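Local coordinates for protein methyl transferase from Methanosarcina acetivorans (Methanosarcina acetivorans, PDB 6MRO) that binds S-adenosyl-L-homocysteine and calcium ions and is probably an S-adenosylmethionine-dependent methyltransferase, its acceptor substrate not being established, at residues I168-D173 with L189-K194; F100-D105 with K133-C138; I60-R65 with V85-E90; C55-I60 with V79-I84. The protein carries 1 engineered substitution. All blocks are in the same frame, centred on the assembly; numbering follows the deposited sequence.

Contact 1 (I168-D173 with L189-K194)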
# COMPACT_ATOMS: atom_id res chain seq x y z
N ILE A 168 -15.70 -4.82 -4.46
CA ILE A 168 -15.44 -3.96 -3.32
C ILE A 168 -16.20 -4.54 -2.13
O ILE A 168 -17.41 -4.77 -2.22
CB ILE A 168 -15.85 -2.52 -3.62
CG1 ILE A 168 -14.98 -1.99 -4.75
CG2 ILE A 168 -15.70 -1.65 -2.37
CD1 ILE A 168 -15.34 -0.61 -5.22
N ILE A 169 -15.48 -4.83 -1.05
CA ILE A 169 -16.12 -5.36 0.15
C ILE A 169 -16.59 -4.23 1.05
O ILE A 169 -17.76 -4.19 1.45
CB ILE A 169 -15.16 -6.32 0.88
CG1 ILE A 169 -14.61 -7.39 -0.08
CG2 ILE A 169 -15.86 -6.96 2.07
CD1 ILE A 169 -15.66 -8.29 -0.68
N TYR A 170 -15.70 -3.28 1.32
CA TYR A 170 -16.07 -2.09 2.06
C TYR A 170 -15.08 -0.97 1.76
O TYR A 170 -13.96 -1.22 1.29
CB TYR A 170 -16.12 -2.35 3.57
CG TYR A 170 -14.84 -2.81 4.24
CD1 TYR A 170 -13.75 -1.94 4.43
CD2 TYR A 170 -14.74 -4.10 4.76
CE1 TYR A 170 -12.60 -2.37 5.07
CE2 TYR A 170 -13.59 -4.53 5.39
CZ TYR A 170 -12.52 -3.67 5.54
OH TYR A 170 -11.39 -4.10 6.18
N ILE A 171 -15.52 0.26 2.01
CA ILE A 171 -14.64 1.42 2.15
C ILE A 171 -14.96 2.02 3.52
O ILE A 171 -16.06 2.57 3.71
CB ILE A 171 -14.84 2.44 1.03
CG1 ILE A 171 -14.70 1.77 -0.35
CG2 ILE A 171 -13.85 3.59 1.18
CD1 ILE A 171 -15.18 2.63 -1.51
N LYS A 172 -14.03 1.91 4.46
CA LYS A 172 -14.24 2.25 5.85
C LYS A 172 -13.49 3.53 6.22
O LYS A 172 -12.35 3.74 5.77
CB LYS A 172 -13.76 1.12 6.78
CG LYS A 172 -14.82 0.11 7.12
CD LYS A 172 -14.27 -1.02 7.99
CE LYS A 172 -15.36 -2.06 8.22
NZ LYS A 172 -14.83 -3.36 8.70
N ASP A 173 -14.11 4.36 7.04
CA ASP A 173 -13.40 5.48 7.65
C ASP A 173 -12.38 4.94 8.63
O ASP A 173 -12.70 4.13 9.51
CB ASP A 173 -14.37 6.41 8.37
CG ASP A 173 -15.25 7.20 7.42
OD1 ASP A 173 -16.47 6.92 7.37
OD2 ASP A 173 -14.73 8.10 6.73
N LEU A 189 -10.11 3.07 4.21
CA LEU A 189 -9.53 1.75 3.99
C LEU A 189 -10.45 0.96 3.07
O LEU A 189 -11.61 0.70 3.42
CB LEU A 189 -9.33 1.00 5.31
CG LEU A 189 -8.72 -0.40 5.12
CD1 LEU A 189 -7.24 -0.30 4.78
CD2 LEU A 189 -8.95 -1.25 6.36
N LEU A 190 -9.95 0.62 1.90
CA LEU A 190 -10.66 -0.21 0.95
C LEU A 190 -10.27 -1.67 1.16
O LEU A 190 -9.07 -2.00 1.22
CB LEU A 190 -10.34 0.22 -0.48
CG LEU A 190 -10.60 -0.81 -1.58
CD1 LEU A 190 -12.11 -0.98 -1.79
CD2 LEU A 190 -9.91 -0.35 -2.86
N SER A 191 -11.27 -2.53 1.26
CA SER A 191 -11.09 -3.97 1.17
C SER A 191 -11.73 -4.42 -0.13
O SER A 191 -12.93 -4.20 -0.35
CB SER A 191 -11.72 -4.69 2.37
OG SER A 191 -11.70 -6.10 2.18
N ALA A 192 -10.93 -5.03 -1.00
CA ALA A 192 -11.43 -5.47 -2.29
C ALA A 192 -10.90 -6.88 -2.57
O ALA A 192 -9.92 -7.32 -1.96
CB ALA A 192 -11.02 -4.49 -3.40
N THR A 193 -11.58 -7.59 -3.47
CA THR A 193 -11.17 -8.94 -3.85
C THR A 193 -11.13 -9.08 -5.37
O THR A 193 -11.90 -8.45 -6.09
CB THR A 193 -12.09 -10.03 -3.26
OG1 THR A 193 -13.32 -10.07 -4.00
CG2 THR A 193 -12.37 -9.76 -1.79
N LYS A 194 -10.22 -9.92 -5.84
CA LYS A 194 -10.04 -10.10 -7.28
C LYS A 194 -11.26 -10.73 -7.94
O LYS A 194 -11.69 -11.81 -7.58
CB LYS A 194 -8.80 -10.95 -7.56
CG LYS A 194 -8.62 -11.33 -9.01
CD LYS A 194 -7.20 -11.80 -9.31
CE LYS A 194 -7.02 -12.05 -10.79
NZ LYS A 194 -5.60 -12.30 -11.16
OXT LYS A 194 -11.85 -10.16 -8.86
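The ring of Y170 lies across S191 on the neighbouring antiparallel strand, and this overlap is the main side-chain event of the pair. S191 CB sits 3.5 Å from the ring centroid, only 15° off the ring normal, a CH-pi contact over one face; over the opposite face, toward the rim, runs the CD methylene of K172 from the same strand as the ring. Y170 adopts chi1 61°, which sets CG between its own backbone N and carbonyl carbon and swings the ring over the partner strand. The ring edge then meets L189 O, with Y170 CD1 3.5 Å from that oxygen, and the phenol ends at E30, which takes a hydrogen bond with its OH. On the other face of the sheet I168 CG2 meets L190 CD1 at 3.7 Å, the two side chains crossing at about a right angle.

A classic beta bulge underlies this layout: I169 and Y170 both face S191. S191 O accepts from I169 N at 2.7 Å, and more weakly from Y170 N at 3.4 Å, while S191 N donates to Y170 O. I169 is thereby turned toward the partner strand, its CG1 3.7 Å from T193 CG2. The hairpin closes one margin of the sheet: strand 184-193 continues inward by backbone bonds to strand 132-139, and helix 155-162 covers I168, I171 and L190.

Contact 2 (F100-D105 with K133-C138)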
# COMPACT_ATOMS: atom_id res chain seq x y z
N PHE A 100 -0.08 -13.55 -5.61
CA PHE A 100 -0.18 -13.06 -4.24
C PHE A 100 -1.58 -13.26 -3.67
O PHE A 100 -2.58 -12.97 -4.34
CB PHE A 100 0.20 -11.57 -4.18
CG PHE A 100 1.65 -11.33 -4.45
CD1 PHE A 100 2.08 -10.91 -5.70
CD2 PHE A 100 2.60 -11.55 -3.46
CE1 PHE A 100 3.44 -10.71 -5.95
CE2 PHE A 100 3.95 -11.37 -3.72
CZ PHE A 100 4.37 -10.94 -4.95
N ASP A 101 -1.64 -13.76 -2.43
CA ASP A 101 -2.90 -13.82 -1.68
C ASP A 101 -3.36 -12.44 -1.19
O ASP A 101 -4.56 -12.22 -1.00
CB ASP A 101 -2.72 -14.74 -0.48
CG ASP A 101 -2.30 -16.12 -0.88
OD1 ASP A 101 -1.15 -16.51 -0.61
OD2 ASP A 101 -3.14 -16.82 -1.49
N ILE A 102 -2.41 -11.54 -0.94
CA ILE A 102 -2.69 -10.22 -0.36
C ILE A 102 -1.82 -9.21 -1.09
O ILE A 102 -0.62 -9.46 -1.31
CB ILE A 102 -2.36 -10.17 1.14
CG1 ILE A 102 -3.16 -11.19 1.95
CG2 ILE A 102 -2.50 -8.75 1.70
CD1 ILE A 102 -2.29 -11.89 3.00
N VAL A 103 -2.41 -8.08 -1.49
CA VAL A 103 -1.65 -6.88 -1.82
C VAL A 103 -2.08 -5.78 -0.85
O VAL A 103 -3.28 -5.52 -0.71
CB VAL A 103 -1.88 -6.41 -3.27
CG1 VAL A 103 -1.17 -5.06 -3.50
CG2 VAL A 103 -1.37 -7.47 -4.27
N ILE A 104 -1.10 -5.14 -0.19
CA ILE A 104 -1.37 -3.97 0.64
C ILE A 104 -0.79 -2.72 -0.01
O ILE A 104 0.28 -2.74 -0.63
CB ILE A 104 -0.88 -4.10 2.11
CG1 ILE A 104 0.64 -4.18 2.21
CG2 ILE A 104 -1.57 -5.29 2.79
CD1 ILE A 104 1.16 -4.03 3.66
N ASP A 105 -1.50 -1.61 0.16
CA ASP A 105 -1.18 -0.36 -0.52
C ASP A 105 -1.37 0.72 0.54
O ASP A 105 -2.50 1.06 0.88
CB ASP A 105 -2.11 -0.20 -1.73
CG ASP A 105 -2.00 1.13 -2.43
OD1 ASP A 105 -2.35 1.13 -3.63
OD2 ASP A 105 -1.57 2.15 -1.84
N LYS A 133 -6.96 -10.73 -1.87
CA LYS A 133 -7.38 -9.49 -1.28
C LYS A 133 -6.45 -8.30 -1.57
O LYS A 133 -5.29 -8.44 -1.56
CB LYS A 133 -7.41 -9.64 0.22
CG LYS A 133 -8.23 -10.76 0.79
CD LYS A 133 -9.64 -10.24 0.94
CE LYS A 133 -10.56 -11.21 1.65
NZ LYS A 133 -11.86 -10.50 1.80
N TYR A 134 -7.06 -7.16 -1.81
CA TYR A 134 -6.38 -5.88 -1.96
C TYR A 134 -6.88 -4.96 -0.85
O TYR A 134 -8.09 -4.73 -0.72
CB TYR A 134 -6.68 -5.27 -3.33
CG TYR A 134 -6.12 -3.87 -3.59
CD1 TYR A 134 -6.95 -2.83 -3.95
CD2 TYR A 134 -4.74 -3.62 -3.50
CE1 TYR A 134 -6.46 -1.58 -4.20
CE2 TYR A 134 -4.22 -2.35 -3.76
CZ TYR A 134 -5.10 -1.34 -4.11
OH TYR A 134 -4.61 -0.10 -4.38
N PHE A 135 -5.94 -4.47 -0.04
CA PHE A 135 -6.22 -3.51 1.03
C PHE A 135 -5.46 -2.23 0.73
O PHE A 135 -4.23 -2.24 0.57
CB PHE A 135 -5.78 -4.06 2.39
CG PHE A 135 -6.51 -5.31 2.79
CD1 PHE A 135 -7.83 -5.23 3.21
CD2 PHE A 135 -5.88 -6.54 2.74
CE1 PHE A 135 -8.52 -6.38 3.58
CE2 PHE A 135 -6.56 -7.69 3.13
CZ PHE A 135 -7.88 -7.62 3.54
N MET A 136 -6.20 -1.12 0.65
CA MET A 136 -5.61 0.15 0.25
C MET A 136 -6.01 1.23 1.24
O MET A 136 -7.19 1.35 1.60
CB MET A 136 -6.04 0.53 -1.16
CG MET A 136 -5.42 1.81 -1.70
SD MET A 136 -6.32 3.31 -1.24
CE MET A 136 -7.74 3.14 -2.34
N LEU A 137 -5.03 2.01 1.68
CA LEU A 137 -5.24 3.09 2.63
C LEU A 137 -4.91 4.42 1.96
O LEU A 137 -3.83 4.57 1.38
CB LEU A 137 -4.38 2.85 3.87
CG LEU A 137 -4.31 3.91 4.97
CD1 LEU A 137 -5.61 3.93 5.74
CD2 LEU A 137 -3.12 3.56 5.91
N CYS A 138 -5.83 5.38 2.06
CA CYS A 138 -5.62 6.68 1.46
C CYS A 138 -6.34 7.75 2.28
O CYS A 138 -7.22 7.46 3.09
CB CYS A 138 -6.10 6.68 -0.01
SG CYS A 138 -7.88 6.36 -0.18
O HOH W 1 -2.85 4.48 -1.13
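Two adjacent parallel strands near the middle of the Rossmann-like methyltransferase sheet, 100-106 and 132-139, meet here, and D105 and Y134 make the side-chain bond between them. Y134 OH donates to D105 OD1 at 2.7 Å, approaching from above the carboxylate plane, 37° out of it, with carboxylate and ring planes 65° apart. D105 carries CG anti to its backbone N (chi1 173°), which lays the carboxylate beside M136, CG against CG at 3.6 Å and both chains pointing the same way. The second oxygen, D105 OD2, receives a water at 2.8 Å that also donates to L137 O, and it accepts from F109 N as well. The phenol, the water and F109 N together fix the rotation of the carboxylate.

The backbones are bonded in regular parallel fashion, for example F135 N to V103 O at 2.9 Å and L137 N to D105 O at 2.8 Å. Between them, V103 CG1 rests 3.8 Å from Y134 CD2 on the face shared with D105. On the reverse face, shared by I102, K133, I104 and F135, I102 CG2 comes to the edge of the F135 ring, 4.2 Å from F135 CD2.

Helix 114-127 covers the D105 and Y134 face through F120 and V124, whereas F22 and L25 of helix 20-27 cover I104, F135 and L137; strands 35-39 and 184-193 flank the pair.

Contact 3 (I60-R65 with V85-E90). Engineered in segment 60-65: R65 (natural residue Asp). With SAH (S-adenosyl-L-homocysteine), chain B.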
# COMPACT_ATOMS: atom_id res chain seq x y z
N ILE A 60 7.90 -3.84 -2.71
CA ILE A 60 8.46 -3.22 -3.91
C ILE A 60 8.35 -1.71 -3.79
O ILE A 60 7.33 -1.17 -3.34
CB ILE A 60 7.77 -3.75 -5.18
CG1 ILE A 60 8.33 -3.06 -6.42
CG2 ILE A 60 6.24 -3.64 -5.07
CD1 ILE A 60 7.92 -3.72 -7.70
N ASP A 61 9.42 -1.00 -4.17
CA ASP A 61 9.40 0.45 -4.12
C ASP A 61 10.41 0.97 -5.13
O ASP A 61 11.42 0.33 -5.40
CB ASP A 61 9.73 0.97 -2.72
CG ASP A 61 9.27 2.42 -2.50
OD1 ASP A 61 9.90 3.34 -3.05
OD2 ASP A 61 8.28 2.62 -1.76
N LEU A 62 10.11 2.16 -5.68
CA LEU A 62 11.00 2.79 -6.65
C LEU A 62 12.30 3.29 -6.02
O LEU A 62 13.34 3.33 -6.68
CB LEU A 62 10.29 3.97 -7.31
CG LEU A 62 9.39 3.70 -8.51
CD1 LEU A 62 8.72 5.02 -8.92
CD2 LEU A 62 10.21 3.12 -9.67
N ALA A 63 12.28 3.64 -4.74
CA ALA A 63 13.39 4.34 -4.11
C ALA A 63 14.38 3.33 -3.54
O ALA A 63 14.05 2.61 -2.60
CB ALA A 63 12.87 5.25 -3.00
N LYS A 64 15.61 3.31 -4.07
CA LYS A 64 16.60 2.38 -3.54
C LYS A 64 16.91 2.69 -2.08
O LYS A 64 17.16 1.77 -1.29
CB LYS A 64 17.89 2.41 -4.36
CG LYS A 64 17.69 2.30 -5.85
CD LYS A 64 19.03 2.35 -6.59
CE LYS A 64 19.83 3.57 -6.18
NZ LYS A 64 19.15 4.86 -6.53
N ARG A 65 16.91 3.97 -1.70
CA ARG A 65 17.18 4.32 -0.31
C ARG A 65 16.14 3.72 0.62
O ARG A 65 16.48 3.18 1.69
CB ARG A 65 17.23 5.84 -0.16
CG ARG A 65 17.17 6.36 1.28
CD ARG A 65 18.42 6.01 2.03
NE ARG A 65 18.48 6.67 3.34
CZ ARG A 65 19.03 7.86 3.55
NH1 ARG A 65 19.55 8.55 2.54
NH2 ARG A 65 19.05 8.37 4.78
N VAL A 85 13.72 -3.24 -5.36
CA VAL A 85 13.55 -1.98 -6.06
C VAL A 85 12.82 -2.26 -7.36
O VAL A 85 13.24 -3.14 -8.13
CB VAL A 85 14.90 -1.30 -6.33
CG1 VAL A 85 14.70 -0.02 -7.12
CG2 VAL A 85 15.64 -1.01 -5.01
N GLY A 86 11.76 -1.52 -7.63
CA GLY A 86 10.98 -1.80 -8.82
C GLY A 86 9.81 -0.85 -8.96
O GLY A 86 9.45 -0.11 -8.04
N ASN A 87 9.20 -0.92 -10.14
CA ASN A 87 8.08 -0.06 -10.53
C ASN A 87 6.81 -0.90 -10.57
O ASN A 87 6.74 -1.87 -11.32
CB ASN A 87 8.35 0.55 -11.90
CG ASN A 87 7.43 1.70 -12.21
OD1 ASN A 87 6.27 1.73 -11.78
ND2 ASN A 87 7.94 2.65 -12.99
N VAL A 88 5.81 -0.50 -9.79
CA VAL A 88 4.55 -1.24 -9.74
C VAL A 88 3.87 -1.23 -11.11
O VAL A 88 3.18 -2.19 -11.48
CB VAL A 88 3.65 -0.66 -8.63
CG1 VAL A 88 2.19 -1.12 -8.80
CG2 VAL A 88 4.20 -1.09 -7.27
N LEU A 89 4.08 -0.17 -11.89
CA LEU A 89 3.54 -0.09 -13.24
C LEU A 89 4.27 -0.98 -14.23
O LEU A 89 3.87 -1.04 -15.40
CB LEU A 89 3.57 1.36 -13.72
CG LEU A 89 2.84 2.40 -12.86
CD1 LEU A 89 2.94 3.78 -13.48
CD2 LEU A 89 1.39 2.00 -12.65
N GLU A 90 5.32 -1.68 -13.79
CA GLU A 90 6.08 -2.60 -14.63
C GLU A 90 6.26 -3.96 -13.96
O GLU A 90 7.11 -4.75 -14.39
CB GLU A 90 7.45 -2.02 -14.97
CG GLU A 90 7.42 -0.79 -15.85
CD GLU A 90 8.72 -0.02 -15.78
OE1 GLU A 90 9.67 -0.51 -15.11
OE2 GLU A 90 8.81 1.07 -16.38
N SAH B . 3.95 2.42 2.03
CA SAH B . 5.00 3.24 2.66
CB SAH B . 5.40 4.40 1.75
CG SAH B . 4.22 5.23 1.26
SD SAH B . 4.70 6.70 0.33
C SAH B . 4.56 3.79 4.01
O SAH B . 3.39 3.65 4.40
OXT SAH B . 5.38 4.39 4.72
C5' SAH B . 4.47 6.02 -1.34
C4' SAH B . 5.63 5.13 -1.78
O4' SAH B . 5.36 4.65 -3.10
C3' SAH B . 7.00 5.80 -1.82
O3' SAH B . 7.88 5.02 -1.03
C2' SAH B . 7.35 5.82 -3.30
O2' SAH B . 8.74 5.70 -3.58
C1' SAH B . 6.57 4.63 -3.83
N9 SAH B . 6.22 4.69 -5.26
C8 SAH B . 5.67 5.74 -5.96
N7 SAH B . 5.47 5.34 -7.23
C5 SAH B . 5.85 4.04 -7.33
C6 SAH B . 5.86 3.13 -8.39
N6 SAH B . 5.43 3.49 -9.59
N1 SAH B . 6.32 1.86 -8.17
C2 SAH B . 6.77 1.48 -6.92
N3 SAH B . 6.77 2.37 -5.88
C4 SAH B . 6.30 3.63 -6.09
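D61 and V85 pair at the ends of two parallel strands, and the turns that follow grip S-adenosyl-L-homocysteine from both ends of its nucleoside. D61 takes the ribose with both oxygens: O2' donates to OD1 at 2.7 Å and O3' to OD2 at 2.5 Å. At the far end of the adenine, V88 N donates to N1 at 2.9 Å in a nearly straight bond (174°), and N6 donates to N87 OD1 at the same length. L62 lies over one face of the adenine, its CD1 3.4 Å from C5 of the ligand, and CD2 of the same leucine reaches N87 CB.

Behind this shell, two Asx turns fix the polar groups. A63 N donates to the anti lone pair of D61 OD1 (170°), while L89 N meets N87 OD1 from above the amide plane. G42 N gives D61 OD2 a further donor. The two turns are tied together by G86 N, which donates to D61 O at 2.9 Å, and by I60, whose CG1 and CD1 pack on the G86 backbone as its CG2 meets V88 CG2 at 3.9 Å.

An acidic residue closing the second strand and holding both ribose hydroxyls is a hallmark of class I methyltransferases. The N1 and N6 bonds together read the donor and acceptor pattern of adenine, a pattern consistent with selection of an adenine-bearing cofactor.

Contact 4 (C55-I60 with V79-I84)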
# COMPACT_ATOMS: atom_id res chain seq x y z
N CYS A 55 2.94 -14.14 7.18
CA CYS A 55 2.89 -13.99 5.73
C CYS A 55 4.28 -14.12 5.12
O CYS A 55 5.29 -13.82 5.76
CB CYS A 55 2.27 -12.65 5.34
SG CYS A 55 0.51 -12.51 5.72
N ASP A 56 4.33 -14.58 3.86
CA ASP A 56 5.54 -14.53 3.04
C ASP A 56 5.51 -13.21 2.29
O ASP A 56 4.74 -13.05 1.35
CB ASP A 56 5.58 -15.68 2.04
CG ASP A 56 5.63 -17.04 2.69
OD1 ASP A 56 6.20 -17.16 3.81
OD2 ASP A 56 5.10 -17.99 2.09
N VAL A 57 6.36 -12.25 2.68
CA VAL A 57 6.18 -10.87 2.27
C VAL A 57 7.22 -10.47 1.24
O VAL A 57 8.41 -10.73 1.40
CB VAL A 57 6.23 -9.91 3.47
CG1 VAL A 57 5.99 -8.47 2.99
CG2 VAL A 57 5.14 -10.29 4.45
N THR A 58 6.74 -9.82 0.18
CA THR A 58 7.55 -9.07 -0.77
C THR A 58 7.16 -7.61 -0.70
O THR A 58 5.97 -7.28 -0.65
CB THR A 58 7.35 -9.61 -2.20
OG1 THR A 58 7.80 -10.97 -2.27
CG2 THR A 58 8.17 -8.78 -3.19
N GLY A 59 8.16 -6.72 -0.69
CA GLY A 59 7.88 -5.30 -0.76
C GLY A 59 8.59 -4.68 -1.95
O GLY A 59 9.77 -4.97 -2.17
N ILE A 60 7.90 -3.84 -2.71
CA ILE A 60 8.46 -3.22 -3.91
C ILE A 60 8.35 -1.71 -3.79
O ILE A 60 7.33 -1.17 -3.34
CB ILE A 60 7.77 -3.75 -5.18
CG1 ILE A 60 8.33 -3.06 -6.42
CG2 ILE A 60 6.24 -3.64 -5.07
CD1 ILE A 60 7.92 -3.72 -7.70
N VAL A 79 13.73 -10.69 10.73
CA VAL A 79 12.58 -11.07 9.97
C VAL A 79 12.97 -11.20 8.51
O VAL A 79 13.76 -10.48 8.04
CB VAL A 79 11.48 -10.01 10.14
CG1 VAL A 79 10.31 -10.32 9.26
CG2 VAL A 79 11.03 -9.89 11.56
N LYS A 80 12.39 -12.14 7.81
CA LYS A 80 12.70 -12.34 6.44
C LYS A 80 11.66 -11.69 5.57
O LYS A 80 10.51 -11.97 5.71
CB LYS A 80 12.68 -13.82 6.09
CG LYS A 80 13.67 -14.68 6.84
CD LYS A 80 15.12 -14.33 6.54
CE LYS A 80 16.15 -15.21 7.21
NZ LYS A 80 17.52 -14.75 6.86
N VAL A 81 12.08 -10.79 4.70
CA VAL A 81 11.21 -10.14 3.77
C VAL A 81 11.97 -9.99 2.47
O VAL A 81 13.14 -9.76 2.52
CB VAL A 81 10.78 -8.73 4.18
CG1 VAL A 81 9.89 -8.12 3.12
CG2 VAL A 81 10.09 -8.70 5.50
N ASN A 82 11.29 -10.12 1.34
CA ASN A 82 11.86 -9.96 -0.00
C ASN A 82 11.62 -8.52 -0.46
O ASN A 82 10.59 -8.20 -1.05
CB ASN A 82 11.23 -10.99 -0.94
CG ASN A 82 11.75 -10.91 -2.36
OD1 ASN A 82 12.93 -10.70 -2.61
ND2 ASN A 82 10.84 -11.08 -3.32
N PHE A 83 12.57 -7.63 -0.16
CA PHE A 83 12.47 -6.22 -0.54
C PHE A 83 13.17 -6.00 -1.87
O PHE A 83 14.34 -6.37 -2.04
CB PHE A 83 13.10 -5.32 0.53
CG PHE A 83 12.21 -5.07 1.72
CD1 PHE A 83 10.99 -4.43 1.58
CD2 PHE A 83 12.62 -5.47 2.99
CE1 PHE A 83 10.18 -4.19 2.69
CE2 PHE A 83 11.82 -5.24 4.09
CZ PHE A 83 10.60 -4.60 3.94
N ILE A 84 12.47 -5.40 -2.83
CA ILE A 84 13.04 -5.21 -4.16
C ILE A 84 12.75 -3.81 -4.66
O ILE A 84 11.68 -3.24 -4.40
CB ILE A 84 12.55 -6.28 -5.17
CG1 ILE A 84 11.05 -6.18 -5.44
CG2 ILE A 84 12.90 -7.68 -4.70
CD1 ILE A 84 10.57 -7.22 -6.43
O HOH W 2 8.28 -12.79 4.73
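V57 to I60 and V81 to I84 run side by side along the two parallel strands of a beta-alpha-beta unit, strand 56-61, helix 64-76 and strand 82-85, in the Rossmann-like half of the sheet, where 82-85 is the outermost strand on that side. Backbone hydrogen bonds set the register. N82 N donates to V57 O at 2.9 Å, N82 O accepts from G59 N, and I84 N closes on G59 O at 2.8 Å; in the intervals, CA-H groups such as that of I60 lean on carbonyl oxygens.

One polar side-chain bond joins the pair. N82 ND2 donates to T58 OG1 at 3.2 Å, with the hydroxyl oxygen lying close to the amide plane. T58 and N82 lie alongside each other and point the same way; chi1 of -63° holds OG1 beside the threonine's backbone N, and T58 CG2 approaches N82 O. A bridging water adds a third connection, accepting from V57 N at 2.9 Å and approaching K80 O, in the loop leading into strand 82-85.

Apolar contacts divide between the two faces of the sheet. V57 and V81 are again side by side, CG1 to CG1 at 3.9 Å, under A47, L50 and A51 of helix 45-51. On the T58 face I84 CG1 stands 4.1 Å from I60 CB, near L94 and F95 of the following loop. Helix 64-76 covers F83 through I67, A70, K71 and A74. G59 brings no side chain to its pairing with F83, whose ring carries V81 CG1 over the centre of one face, 3.5 Å above the plane.

How the contacts relate
All four contacts reach one seven-stranded mixed sheet, taken along the chain in the order 4 and 3, then 2, then 1. Contacts 3 and 4 interlock: their segments alternate, they share I60 and strand 56-61, and D61 N probably bonds to I84 O. Centre to centre they lie about 13 Å apart, contact 4 building the strand pair whose ends contact 3 turns into the cofactor site. Contact 2, its centre about 14 Å from that of contact 4, touches it where I102 meets C55 and F100 meets T58. Contact 1, centred about 9 Å from contact 2 and about 24 Å from contact 3, continues the sheet from strand 132-139 into the terminal hairpin. The ligand site and the hairpin thus occupy opposite sides of the chain's centre.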